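Local structure of branched-chain-amino-acid aminotransferase (Pseudomonas aeruginosa, 6NST) at residues A51-Q56 and F289-G294; D60-S65 and D78-A83; L226-E231 and Q285-D290. The protein probably catalyses the reversible, pyridoxal-phosphate-dependent transfer of the amino group of leucine, isoleucine or valine to 2-oxoglutarate. The protein carries 1 engineered substitution. All blocks are in the same frame, centred on the assembly; numbering follows the deposited sequence.

Overall arrangement
Interaction 1 is the middle member of the set. Its centre is about 12 Å from that of interaction 3 and about 17 Å from that of interaction 2. The centres of interactions 2 and 3 are about 25 Å apart, and these two contacts do not touch. Helix 279-292 is common to interactions 1 and 3, and helix 55-68 to interactions 1 and 2. Interaction 2 closes early in the chain. Interaction 3 joins two later helices. Interaction 1 spans interaction 2 and ends on the same stretch as interaction 3, sharing Phe289 and Asp290. Interaction 2 packs helices on the antiparallel sheet, interaction 3 pairs helices of the C-terminal half, and interaction 1 links these two regions.

Interaction 1. Residues A51-Q56 and F289-G294; sequences AIFRLQ and FDLVSG
Phe53, at the end of strand 51-53, meets Val292 and Leu291 in the last turn of helix 279-292. The segment starts at Ala51, which makes its link through a water. That water donates to Ala51 O at 3.1 Å and to Val292 O at 2.9 Å. It thus ties a strand carbonyl to a carbonyl at the helix end. At Phe53 the two backbones come closest, with CA of Phe53 and CA of Val292 6.0 Å apart. The Phe53 ring extends from the strand with CG opposite the backbone N (chi1 -178°). CG1 of Val292 sits almost on the ring normal, 3.5 Å from the centroid of the Phe53 ring. This is a CH-pi contact over the face. Leu291 comes to the edge instead, its CD2 3.7 Å from CE1 of Phe53. The next residue, Arg54, lays its CG over the other face of the ring, so the ring is clamped between Val292 and its own neighbour. Arg54 is also the N-cap of helix 55-68. In the opposite segment, Phe289 O accepts from both N and OG of Ser293, from opposite faces of its plane. The bond from Ser293 OG to Phe289 O is 2.6 Å long. Gly294 then leaves the helix with positive phi. Strand 51-53 lies in the antiparallel sheet between strands 36-46 and 303-305. Thr224 of helix 220-231 touches Phe53, Tyr44 of strand 36-46 touches Val292, and helix 77-89 packs against Ile52.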
loop_
_atom_site.group_PDB
_atom_site.type_symbol
_atom_site.label_atom_id
_atom_site.label_comp_id
_atom_site.label_asym_id
_atom_site.label_seq_id
_atom_site.Cartn_x
_atom_site.Cartn_y
_atom_site.Cartn_z
ATOM N N ALA A 51 12.780 40.307 18.634
ATOM C CA ALA A 51 11.664 39.538 19.162
ATOM C C ALA A 51 11.612 38.163 18.514
ATOM O O ALA A 51 11.821 38.025 17.304
ATOM C CB ALA A 51 10.331 40.268 18.944
ATOM N N ILE A 52 11.325 37.153 19.331
ATOM C CA ILE A 52 11.155 35.789 18.848
ATOM C C ILE A 52 9.723 35.614 18.363
ATOM O O ILE A 52 8.770 35.981 19.061
ATOM C CB ILE A 52 11.493 34.775 19.954
ATOM C CG1 ILE A 52 12.967 34.885 20.351
ATOM C CG2 ILE A 52 11.162 33.366 19.505
ATOM C CD1 ILE A 52 13.352 33.990 21.508
ATOM N N PHE A 53 9.565 35.053 17.168
ATOM C CA PHE A 53 8.250 34.878 16.568
ATOM C C PHE A 53 7.639 33.566 17.044
ATOM O O PHE A 53 8.193 32.489 16.792
ATOM C CB PHE A 53 8.334 34.906 15.044
ATOM C CG PHE A 53 7.002 34.769 14.370
ATOM C CD1 PHE A 53 6.063 35.783 14.456
ATOM C CD2 PHE A 53 6.686 33.628 13.656
ATOM C CE1 PHE A 53 4.832 35.661 13.840
ATOM C CE2 PHE A 53 5.458 33.500 13.037
ATOM C CZ PHE A 53 4.530 34.517 13.129
ATOM N N ARG A 54 6.496 33.664 17.722
ATOM C CA ARG A 54 5.755 32.519 18.246
ATOM C C ARG A 54 6.666 31.602 19.062
ATOM O O ARG A 54 6.848 30.420 18.763
ATOM C CB ARG A 54 5.059 31.756 17.118
ATOM C CG ARG A 54 4.153 32.632 16.274
ATOM C CD ARG A 54 3.113 31.813 15.537
ATOM N NE ARG A 54 2.136 31.228 16.449
ATOM C CZ ARG A 54 1.059 30.553 16.061
ATOM N NH1 ARG A 54 0.813 30.374 14.770
ATOM N NH2 ARG A 54 0.225 30.057 16.963
ATOM N N LEU A 55 7.250 32.189 20.108
ATOM C CA LEU A 55 8.096 31.420 21.011
ATOM C C LEU A 55 7.313 30.289 21.670
ATOM O O LEU A 55 7.820 29.168 21.804
ATOM C CB LEU A 55 8.699 32.344 22.068
ATOM C CG LEU A 55 9.523 31.663 23.158
ATOM C CD1 LEU A 55 10.666 30.872 22.545
ATOM C CD2 LEU A 55 10.044 32.681 24.162
ATOM N N GLN A 56 6.070 30.562 22.071
ATOM C CA GLN A 56 5.280 29.567 22.791
ATOM C C GLN A 56 4.954 28.368 21.909
ATOM O O GLN A 56 5.031 27.219 22.362
ATOM C CB GLN A 56 4.000 30.211 23.327
ATOM C CG GLN A 56 3.048 29.253 24.036
ATOM C CD GLN A 56 3.554 28.803 25.397
ATOM O OE1 GLN A 56 4.609 29.239 25.860
ATOM N NE2 GLN A 56 2.796 27.925 26.046
ATOM N N PHE A 289 5.811 38.749 6.421
ATOM C CA PHE A 289 6.992 39.542 6.754
ATOM C C PHE A 289 6.633 40.727 7.643
ATOM O O PHE A 289 7.381 41.062 8.568
ATOM C CB PHE A 289 7.686 40.017 5.478
ATOM C CG PHE A 289 8.639 39.013 4.897
ATOM C CD1 PHE A 289 10.004 39.138 5.096
ATOM C CD2 PHE A 289 8.172 37.942 4.155
ATOM C CE1 PHE A 289 10.882 38.216 4.561
ATOM C CE2 PHE A 289 9.044 37.017 3.618
ATOM C CZ PHE A 289 10.399 37.155 3.821
ATOM N N ASP A 290 5.495 41.377 7.376
ATOM C CA ASP A 290 5.041 42.454 8.249
ATOM C C ASP A 290 4.765 41.951 9.658
ATOM O O ASP A 290 5.004 42.670 10.636
ATOM C CB ASP A 290 3.785 43.109 7.673
ATOM C CG ASP A 290 4.062 43.895 6.409
ATOM O OD1 ASP A 290 5.250 44.120 6.093
ATOM O OD2 ASP A 290 3.087 44.286 5.730
ATOM N N LEU A 291 4.270 40.719 9.780
ATOM C CA LEU A 291 3.931 40.179 11.090
ATOM C C LEU A 291 5.185 39.853 11.896
ATOM O O LEU A 291 5.309 40.254 13.059
ATOM C CB LEU A 291 3.056 38.938 10.928
ATOM C CG LEU A 291 2.591 38.261 12.215
ATOM C CD1 LEU A 291 1.621 39.157 12.969
ATOM C CD2 LEU A 291 1.962 36.912 11.905
ATOM N N VAL A 292 6.129 39.128 11.291
ATOM C CA VAL A 292 7.291 38.670 12.048
ATOM C C VAL A 292 8.231 39.827 12.370
ATOM O O VAL A 292 8.913 39.807 13.402
ATOM C CB VAL A 292 8.018 37.543 11.288
ATOM C CG1 VAL A 292 7.074 36.379 11.034
ATOM C CG2 VAL A 292 8.608 38.054 9.980
ATOM N N SER A 293 8.283 40.848 11.517
ATOM C CA SER A 293 9.188 41.973 11.716
ATOM C C SER A 293 8.568 43.100 12.528
ATOM O O SER A 293 9.240 44.107 12.772
ATOM C CB SER A 293 9.661 42.522 10.364
ATOM O OG SER A 293 8.595 43.143 9.666
ATOM N N GLY A 294 7.313 42.963 12.947
ATOM C CA GLY A 294 6.677 43.975 13.763
ATOM C C GLY A 294 6.220 45.215 13.028
ATOM O O GLY A 294 5.823 46.187 13.681
HETATM O O HOH W 1 9.191 38.157 15.737
#

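Interaction 2. Residues D60-S65 and D78-A83; sequences DRLFDS and DEINEA. With SO4 (sulfate ion), chain G.
Phe63 turns the edge of its ring to Ile80. CG1 of Ile80 lies in the ring plane, 3.8 Å from CE1 of Phe63, and the two side chains meet at a slant. Phe63 CG stands opposite the carbonyl carbon (chi1 -81°), which carries the ring across to helix 77-89. The two branches of Ile80 divide the work. CG1 takes the phenyl edge, while CG2 faces CD2 of Leu62 more loosely, at 4.4 Å. The contact is purely apolar. Within 60-65 and 78-83 the backbones are well separated; the nearest CA atoms, of Leu62 and Ile80, are 9.6 Å apart. Arg61 points elsewhere. Its chain bends at chi3 (66°) and sends the guanidinium edge-on to a sulfate ion, with O1 in the guanidinium plane. NH1 of Arg61 donates to sulfate O1 at 3.0 Å, and NH2 of Arg61 to the same O1 at 2.8 Å. Both bonds are bent, as expected when two N-H groups converge on one oxygen. NE of Arg61 forms a salt bridge with Glu39, which should fix the rotation of the guanidinium. Thr221, Thr257 and the backbone N of Ile220 also bind the sulfate. The ion probably comes from the crystallisation liquor, but its site is consistent with the place of the cofactor phosphate in this family. Ser65 OG donates a hydrogen bond to Arg61 O, at 2.9 Å and from above the carbonyl plane; it is also hydrogen-bonded to the backbone N of Lys160, the probable cofactor-bearing lysine. The two helices cover the antiparallel sheet. Leu62 rests on Val37 and Glu39 of strand 36-46, Ile80 on Val120 of strand 118-126.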
loop_
_atom_site.group_PDB
_atom_site.type_symbol
_atom_site.label_atom_id
_atom_site.label_comp_id
_atom_site.label_asym_id
_atom_site.label_seq_id
_atom_site.Cartn_x
_atom_site.Cartn_y
_atom_site.Cartn_z
ATOM N N ASP A 60 6.054 24.698 22.803
ATOM C CA ASP A 60 5.012 23.692 23.000
ATOM C C ASP A 60 5.208 22.506 22.065
ATOM O O ASP A 60 4.969 21.357 22.452
ATOM C CB ASP A 60 3.630 24.308 22.785
ATOM C CG ASP A 60 3.169 25.141 23.964
ATOM O OD1 ASP A 60 3.814 25.076 25.032
ATOM O OD2 ASP A 60 2.159 25.862 23.818
ATOM N N ARG A 61 5.634 22.763 20.827
ATOM C CA ARG A 61 5.862 21.664 19.899
ATOM C C ARG A 61 7.083 20.849 20.296
ATOM O O ARG A 61 7.111 19.631 20.082
ATOM C CB ARG A 61 6.010 22.191 18.473
ATOM C CG ARG A 61 5.930 21.106 17.415
ATOM C CD ARG A 61 5.825 21.701 16.025
ATOM N NE ARG A 61 7.035 22.419 15.638
ATOM C CZ ARG A 61 7.186 23.052 14.480
ATOM N NH1 ARG A 61 8.323 23.679 14.208
ATOM N NH2 ARG A 61 6.199 23.057 13.592
ATOM N N LEU A 62 8.097 21.495 20.881
ATOM C CA LEU A 62 9.247 20.752 21.383
ATOM C C LEU A 62 8.827 19.769 22.469
ATOM O O LEU A 62 9.235 18.601 22.451
ATOM C CB LEU A 62 10.310 21.715 21.911
ATOM C CG LEU A 62 11.654 21.078 22.265
ATOM C CD1 LEU A 62 12.370 20.597 21.006
ATOM C CD2 LEU A 62 12.528 22.044 23.052
ATOM N N PHE A 63 8.001 20.219 23.416
ATOM C CA PHE A 63 7.528 19.325 24.468
ATOM C C PHE A 63 6.558 18.286 23.925
ATOM O O PHE A 63 6.542 17.146 24.405
ATOM C CB PHE A 63 6.887 20.136 25.595
ATOM C CG PHE A 63 7.886 20.733 26.546
ATOM C CD1 PHE A 63 8.699 21.783 26.151
ATOM C CD2 PHE A 63 8.018 20.239 27.835
ATOM C CE1 PHE A 63 9.624 22.330 27.026
ATOM C CE2 PHE A 63 8.940 20.784 28.715
ATOM C CZ PHE A 63 9.745 21.829 28.309
ATOM N N ASP A 64 5.750 18.656 22.926
ATOM C CA ASP A 64 4.942 17.667 22.219
ATOM C C ASP A 64 5.822 16.605 21.572
ATOM O O ASP A 64 5.562 15.403 21.700
ATOM C CB ASP A 64 4.073 18.352 21.164
ATOM C CG ASP A 64 2.789 18.911 21.737
ATOM O OD1 ASP A 64 2.578 18.789 22.962
ATOM O OD2 ASP A 64 1.985 19.466 20.959
ATOM N N SER A 65 6.870 17.037 20.864
ATOM C CA SER A 65 7.761 16.088 20.206
ATOM C C SER A 65 8.427 15.164 21.217
ATOM O O SER A 65 8.541 13.955 20.983
ATOM C CB SER A 65 8.815 16.837 19.389
ATOM O OG SER A 65 8.212 17.624 18.375
ATOM N N ASP A 78 8.622 27.214 30.807
ATOM C CA ASP A 78 9.025 28.567 31.178
ATOM C C ASP A 78 10.542 28.713 31.167
ATOM O O ASP A 78 11.066 29.764 30.780
ATOM C CB ASP A 78 8.462 28.933 32.551
ATOM C CG ASP A 78 8.770 30.367 32.944
ATOM O OD1 ASP A 78 8.168 31.289 32.357
ATOM O OD2 ASP A 78 9.616 30.572 33.840
ATOM N N GLU A 79 11.265 27.672 31.587
ATOM C CA GLU A 79 12.723 27.720 31.516
ATOM C C GLU A 79 13.204 27.717 30.072
ATOM O O GLU A 79 14.142 28.443 29.723
ATOM C CB GLU A 79 13.330 26.547 32.280
ATOM C CG GLU A 79 12.916 26.467 33.733
ATOM C CD GLU A 79 13.642 25.366 34.473
ATOM O OE1 GLU A 79 14.839 25.543 34.779
ATOM O OE2 GLU A 79 13.020 24.315 34.733
ATOM N N ILE A 80 12.571 26.909 29.217
ATOM C CA ILE A 80 12.984 26.839 27.820
ATOM C C ILE A 80 12.693 28.154 27.109
ATOM O O ILE A 80 13.519 28.650 26.331
ATOM C CB ILE A 80 12.305 25.647 27.120
ATOM C CG1 ILE A 80 12.773 24.336 27.748
ATOM C CG2 ILE A 80 12.611 25.657 25.633
ATOM C CD1 ILE A 80 14.278 24.168 27.749
ATOM N N ASN A 81 11.518 28.743 27.362
ATOM C CA ASN A 81 11.217 30.055 26.800
ATOM C C ASN A 81 12.241 31.089 27.249
ATOM O O ASN A 81 12.708 31.904 26.444
ATOM C CB ASN A 81 9.808 30.497 27.201
ATOM C CG ASN A 81 8.726 29.633 26.590
ATOM O OD1 ASN A 81 8.501 29.667 25.383
ATOM N ND2 ASN A 81 8.036 28.868 27.427
ATOM N N GLU A 82 12.606 31.064 28.530
ATOM C CA GLU A 82 13.594 32.008 29.037
ATOM C C GLU A 82 14.978 31.719 28.465
ATOM O O GLU A 82 15.727 32.645 28.136
ATOM C CB GLU A 82 13.619 31.962 30.564
ATOM C CG GLU A 82 13.943 33.293 31.218
ATOM C CD GLU A 82 12.868 34.336 30.981
ATOM O OE1 GLU A 82 11.690 33.954 30.812
ATOM O OE2 GLU A 82 13.202 35.540 30.960
ATOM N N ALA A 83 15.332 30.438 28.336
ATOM C CA ALA A 83 16.634 30.086 27.782
ATOM C C ALA A 83 16.717 30.436 26.303
ATOM O O ALA A 83 17.776 30.852 25.817
ATOM C CB ALA A 83 16.913 28.600 27.996
HETATM S S SO4 G . 7.834 25.205 10.484
HETATM O O1 SO4 G . 7.174 24.885 11.746
HETATM O O2 SO4 G . 9.216 25.586 10.742
HETATM O O3 SO4 G . 7.807 24.037 9.604
HETATM O O4 SO4 G . 7.136 26.314 9.842
#

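Interaction 3. Residues L226-E231 and Q285-D290; sequences LTLAAE and QKAYFD
Between 226-231 and 285-290 the nearest CA atoms are those of Leu228 and Ala287, 7.0 Å apart. Ala287 is small, which suits so close an approach. Leu228 makes the contact with a single branch. Its CG stands opposite the carbonyl carbon (chi1 -68°), and CD1 reaches on to the backbone of the other helix. CD1 of Leu228 lies 3.7 Å from CA of Tyr288 and 3.8 Å from C of Ala287. It also touches both beta carbons, at 4.1 Å from Ala287 CB and 4.0 Å from Tyr288 CB. This is apolar helix-helix packing, with one leucine methyl set against the main chain between two successive side chains. It joins two helices of the C-terminal half of this class-IV aminotransferase; Thr221 and the backbone N of Ile220, near the start of helix 220-231, bind the sulfate ion that Arg61 also holds. The Tyr288 ring presents its edge to CD1 of Leu228. With CG opposite the backbone N (chi1 -180°), the ring packs on Thr221, Thr224 and Ile225 of helix 220-231. Just past the contact, His232 touches Ala287 and bonds through ND1 to Leu228 O.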
loop_
_atom_site.group_PDB
_atom_site.type_symbol
_atom_site.label_atom_id
_atom_site.label_comp_id
_atom_site.label_asym_id
_atom_site.label_seq_id
_atom_site.Cartn_x
_atom_site.Cartn_y
_atom_site.Cartn_z
ATOM N N LEU A 226 -2.536 30.078 7.475
ATOM C CA LEU A 226 -3.973 29.831 7.579
ATOM C C LEU A 226 -4.665 30.964 8.326
ATOM O O LEU A 226 -5.775 31.372 7.966
ATOM C CB LEU A 226 -4.248 28.498 8.280
ATOM C CG LEU A 226 -3.555 27.202 7.836
ATOM C CD1 LEU A 226 -4.286 25.988 8.398
ATOM C CD2 LEU A 226 -3.425 27.102 6.328
ATOM N N THR A 227 -4.017 31.486 9.371
ATOM C CA THR A 227 -4.555 32.634 10.092
ATOM C C THR A 227 -4.536 33.885 9.223
ATOM O O THR A 227 -5.531 34.613 9.140
ATOM C CB THR A 227 -3.756 32.865 11.375
ATOM O OG1 THR A 227 -3.828 31.698 12.204
ATOM C CG2 THR A 227 -4.301 34.065 12.136
ATOM N N LEU A 228 -3.403 34.149 8.563
ATOM C CA LEU A 228 -3.287 35.347 7.738
ATOM C C LEU A 228 -4.200 35.276 6.520
ATOM O O LEU A 228 -4.791 36.288 6.125
ATOM C CB LEU A 228 -1.835 35.551 7.307
ATOM C CG LEU A 228 -0.825 35.921 8.397
ATOM C CD1 LEU A 228 0.574 36.027 7.810
ATOM C CD2 LEU A 228 -1.217 37.221 9.087
ATOM N N ALA A 229 -4.325 34.096 5.906
ATOM C CA ALA A 229 -5.216 33.962 4.758
ATOM C C ALA A 229 -6.658 34.250 5.149
ATOM O O ALA A 229 -7.396 34.898 4.396
ATOM C CB ALA A 229 -5.092 32.565 4.148
ATOM N N ALA A 230 -7.075 33.782 6.328
ATOM C CA ALA A 230 -8.417 34.085 6.812
ATOM C C ALA A 230 -8.583 35.576 7.082
ATOM O O ALA A 230 -9.632 36.155 6.775
ATOM C CB ALA A 230 -8.715 33.273 8.071
ATOM N N GLU A 231 -7.556 36.215 7.649
ATOM C CA GLU A 231 -7.622 37.646 7.925
ATOM C C GLU A 231 -7.659 38.484 6.654
ATOM O O GLU A 231 -8.103 39.637 6.700
ATOM C CB GLU A 231 -6.436 38.073 8.793
ATOM C CG GLU A 231 -6.460 37.496 10.200
ATOM C CD GLU A 231 -5.241 37.888 11.017
ATOM O OE1 GLU A 231 -4.351 38.575 10.471
ATOM O OE2 GLU A 231 -5.175 37.509 12.207
ATOM N N GLN A 285 2.999 36.711 1.471
ATOM C CA GLN A 285 4.398 36.941 1.813
ATOM C C GLN A 285 4.574 38.288 2.501
ATOM O O GLN A 285 5.287 38.393 3.506
ATOM C CB GLN A 285 5.261 36.862 0.554
ATOM C CG GLN A 285 6.753 36.842 0.812
ATOM C CD GLN A 285 7.554 36.779 -0.471
ATOM O OE1 GLN A 285 7.322 37.556 -1.397
ATOM N NE2 GLN A 285 8.499 35.847 -0.537
ATOM N N LYS A 286 3.922 39.329 1.979
ATOM C CA LYS A 286 3.971 40.639 2.618
ATOM C C LYS A 286 3.384 40.581 4.022
ATOM O O LYS A 286 3.970 41.104 4.976
ATOM C CB LYS A 286 3.221 41.661 1.762
ATOM C CG LYS A 286 3.065 43.031 2.402
ATOM C CD LYS A 286 4.359 43.821 2.355
ATOM C CE LYS A 286 4.144 45.250 2.831
ATOM N NZ LYS A 286 3.055 45.926 2.070
ATOM N N ALA A 287 2.223 39.936 4.166
ATOM C CA ALA A 287 1.571 39.860 5.467
ATOM C C ALA A 287 2.425 39.101 6.476
ATOM O O ALA A 287 2.480 39.471 7.654
ATOM C CB ALA A 287 0.197 39.207 5.329
ATOM N N TYR A 288 3.105 38.041 6.034
ATOM C CA TYR A 288 3.932 37.276 6.961
ATOM C C TYR A 288 5.173 38.061 7.372
ATOM O O TYR A 288 5.561 38.049 8.546
ATOM C CB TYR A 288 4.323 35.932 6.347
ATOM C CG TYR A 288 5.180 35.088 7.265
ATOM C CD1 TYR A 288 4.610 34.352 8.295
ATOM C CD2 TYR A 288 6.560 35.035 7.107
ATOM C CE1 TYR A 288 5.390 33.584 9.144
ATOM C CE2 TYR A 288 7.348 34.269 7.947
ATOM C CZ TYR A 288 6.756 33.546 8.964
ATOM O OH TYR A 288 7.538 32.784 9.801
ATOM N N PHE A 289 5.811 38.749 6.421
ATOM C CA PHE A 289 6.992 39.542 6.754
ATOM C C PHE A 289 6.633 40.727 7.643
ATOM O O PHE A 289 7.381 41.062 8.568
ATOM C CB PHE A 289 7.686 40.017 5.478
ATOM C CG PHE A 289 8.639 39.013 4.897
ATOM C CD1 PHE A 289 10.004 39.138 5.096
ATOM C CD2 PHE A 289 8.172 37.942 4.155
ATOM C CE1 PHE A 289 10.882 38.216 4.561
ATOM C CE2 PHE A 289 9.044 37.017 3.618
ATOM C CZ PHE A 289 10.399 37.155 3.821
ATOM N N ASP A 290 5.495 41.377 7.376
ATOM C CA ASP A 290 5.041 42.454 8.249
ATOM C C ASP A 290 4.765 41.951 9.658
ATOM O O ASP A 290 5.004 42.670 10.636
ATOM C CB ASP A 290 3.785 43.109 7.673
ATOM C CG ASP A 290 4.062 43.895 6.409
ATOM O OD1 ASP A 290 5.250 44.120 6.093
ATOM O OD2 ASP A 290 3.087 44.286 5.730
#